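Local coordinates for protein RNA-dependent RNA Polymerase (Bombyx mori cytoplasmic polyhedrosis virus, PDB 6TZ0) that synthesises RNA from an RNA template, carrying out transcription and genome replication of a double-stranded RNA virus, at residues I217-I221 / V771-L777. Sequence-based numbering, arbitrary orientation.
Sequences IMSGI and VRRPEGL
Ser219 O, where helix 206-218 gives way to a turn, takes two weak backbone hydrogen bonds, from Arg773 N (2.6 Å) and Arg772 N (3.4 Å). Gly220 turns the chain here with a positive phi (83°), closing the helix in a Schellman motif, and Gly220 N bonds back to Ile217 O. The Arg773 guanidinium lies against this turn: Gly220 CA sits over one face, 3.7 Å from Arg773 NH1. With CG anti to the backbone N and a bend at chi3 (67°), the group is brought up to the last carbonyls of the helix, where Arg773 NH2 comes 2.9 Å from Ile217 O and 3.3 Å from Met218 O. Trp159 and Tyr160 of helix 145-160 pack on this arginine. Arg772, extended from CG to NE, leaves at a wide angle to Arg773; its CD passes 3.3 Å from Gly220 O, and NH2 goes on to bond Ser60 O. Val771 CG2 meets both CB and OG of Ser219, whose hydroxyl is hydrogen-bonded to Thr215 O. In the first turn of helix 774-786, Gly776 CA makes a C-H...O contact with Met218 O (3.6 Å); Met218 SD lies 3.7 Å from Gly776 O, its side chain also touching Leu156 and Trp159. Thus the end of helix 206-218, in the N-terminal family region, meets the start of helix 774-786, some 550 residues on. An arginine's positive charge beside helix C-terminal carbonyls probably offsets the partial negative charge there.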
loop_
_atom_site.group_PDB
_atom_site.type_symbol
_atom_site.label_atom_id
_atom_site.label_comp_id
_atom_site.label_asym_id
_atom_site.label_seq_id
_atom_site.Cartn_x
_atom_site.Cartn_y
_atom_site.Cartn_z
ATOM N N ILE A 217 -2.309 -33.719 -3.462
ATOM C CA ILE A 217 -2.185 -35.154 -3.208
ATOM C C ILE A 217 -0.934 -35.447 -2.386
ATOM O O ILE A 217 -0.973 -36.243 -1.440
ATOM C CB ILE A 217 -2.182 -35.940 -4.528
ATOM C CG1 ILE A 217 -3.498 -35.775 -5.263
ATOM C CG2 ILE A 217 -1.986 -37.417 -4.278
ATOM C CD1 ILE A 217 -3.418 -36.295 -6.658
ATOM N N MET A 218 0.187 -34.794 -2.718
ATOM C CA MET A 218 1.419 -34.941 -1.940
ATOM C C MET A 218 1.261 -34.446 -0.507
ATOM O O MET A 218 1.950 -34.926 0.397
ATOM C CB MET A 218 2.555 -34.187 -2.632
ATOM C CG MET A 218 3.137 -34.859 -3.864
ATOM S SD MET A 218 4.257 -36.211 -3.463
ATOM C CE MET A 218 3.192 -37.609 -3.714
ATOM N N SER A 219 0.354 -33.503 -0.288
ATOM C CA SER A 219 0.062 -32.959 1.026
ATOM C C SER A 219 -0.753 -33.898 1.905
ATOM O O SER A 219 -0.795 -33.699 3.119
ATOM C CB SER A 219 -0.693 -31.648 0.848
ATOM O OG SER A 219 0.138 -30.680 0.237
ATOM N N GLY A 220 -1.405 -34.899 1.331
ATOM C CA GLY A 220 -2.338 -35.698 2.090
ATOM C C GLY A 220 -3.718 -35.101 2.211
ATOM O O GLY A 220 -4.544 -35.634 2.956
ATOM N N ILE A 221 -3.989 -34.008 1.504
ATOM C CA ILE A 221 -5.294 -33.362 1.568
ATOM C C ILE A 221 -6.277 -34.037 0.622
ATOM O O ILE A 221 -7.411 -34.352 0.998
ATOM C CB ILE A 221 -5.136 -31.864 1.263
ATOM C CG1 ILE A 221 -4.288 -31.208 2.350
ATOM C CG2 ILE A 221 -6.483 -31.183 1.130
ATOM C CD1 ILE A 221 -3.810 -29.843 2.000
ATOM N N VAL A 771 -0.623 -28.180 6.631
ATOM C CA VAL A 771 -0.570 -29.317 5.729
ATOM C C VAL A 771 -0.858 -30.571 6.549
ATOM O O VAL A 771 -0.788 -30.564 7.777
ATOM C CB VAL A 771 0.806 -29.394 5.029
ATOM C CG1 VAL A 771 1.867 -30.011 5.923
ATOM C CG2 VAL A 771 0.738 -30.045 3.709
ATOM N N ARG A 772 -1.186 -31.656 5.860
ATOM C CA ARG A 772 -1.595 -32.881 6.530
ATOM C C ARG A 772 -0.546 -33.985 6.461
ATOM O O ARG A 772 -0.468 -34.811 7.373
ATOM C CB ARG A 772 -2.922 -33.359 5.931
ATOM C CG ARG A 772 -3.610 -34.453 6.681
ATOM C CD ARG A 772 -4.981 -34.708 6.114
ATOM N NE ARG A 772 -5.593 -35.866 6.745
ATOM C CZ ARG A 772 -6.786 -36.342 6.425
ATOM N NH1 ARG A 772 -7.500 -35.759 5.475
ATOM N NH2 ARG A 772 -7.261 -37.406 7.048
ATOM N N ARG A 773 0.282 -34.016 5.416
ATOM C CA ARG A 773 1.397 -34.957 5.325
ATOM C C ARG A 773 2.645 -34.195 4.891
ATOM O O ARG A 773 2.846 -33.954 3.690
ATOM C CB ARG A 773 1.096 -36.107 4.368
ATOM C CG ARG A 773 2.178 -37.165 4.353
ATOM C CD ARG A 773 1.852 -38.375 3.494
ATOM N NE ARG A 773 1.784 -38.082 2.065
ATOM C CZ ARG A 773 0.719 -38.305 1.306
ATOM N NH1 ARG A 773 -0.373 -38.835 1.832
ATOM N NH2 ARG A 773 0.750 -38.014 0.016
ATOM N N PRO A 774 3.501 -33.794 5.835
ATOM C CA PRO A 774 4.688 -33.001 5.473
ATOM C C PRO A 774 5.792 -33.784 4.777
ATOM O O PRO A 774 6.664 -33.163 4.153
ATOM C CB PRO A 774 5.171 -32.465 6.826
ATOM C CG PRO A 774 3.986 -32.533 7.710
ATOM C CD PRO A 774 3.241 -33.748 7.282
ATOM N N GLU A 775 5.788 -35.116 4.856
ATOM C CA GLU A 775 6.863 -35.904 4.260
ATOM C C GLU A 775 6.760 -35.933 2.736
ATOM O O GLU A 775 7.777 -35.831 2.033
ATOM C CB GLU A 775 6.836 -37.318 4.841
ATOM C CG GLU A 775 7.922 -38.235 4.318
ATOM C CD GLU A 775 9.314 -37.810 4.742
ATOM O OE1 GLU A 775 9.458 -37.200 5.825
ATOM O OE2 GLU A 775 10.269 -38.079 3.984
ATOM N N GLY A 776 5.540 -36.063 2.208
ATOM C CA GLY A 776 5.345 -35.952 0.772
ATOM C C GLY A 776 5.645 -34.564 0.251
ATOM O O GLY A 776 6.109 -34.405 -0.880
ATOM N N LEU A 777 5.426 -33.551 1.080
ATOM C CA LEU A 777 5.828 -32.196 0.738
ATOM C C LEU A 777 7.348 -32.055 0.721
ATOM O O LEU A 777 7.896 -31.297 -0.090
ATOM C CB LEU A 777 5.161 -31.236 1.720
ATOM C CG LEU A 777 5.296 -29.726 1.660
ATOM C CD1 LEU A 777 3.965 -29.119 1.980
ATOM C CD2 LEU A 777 6.251 -29.331 2.734
#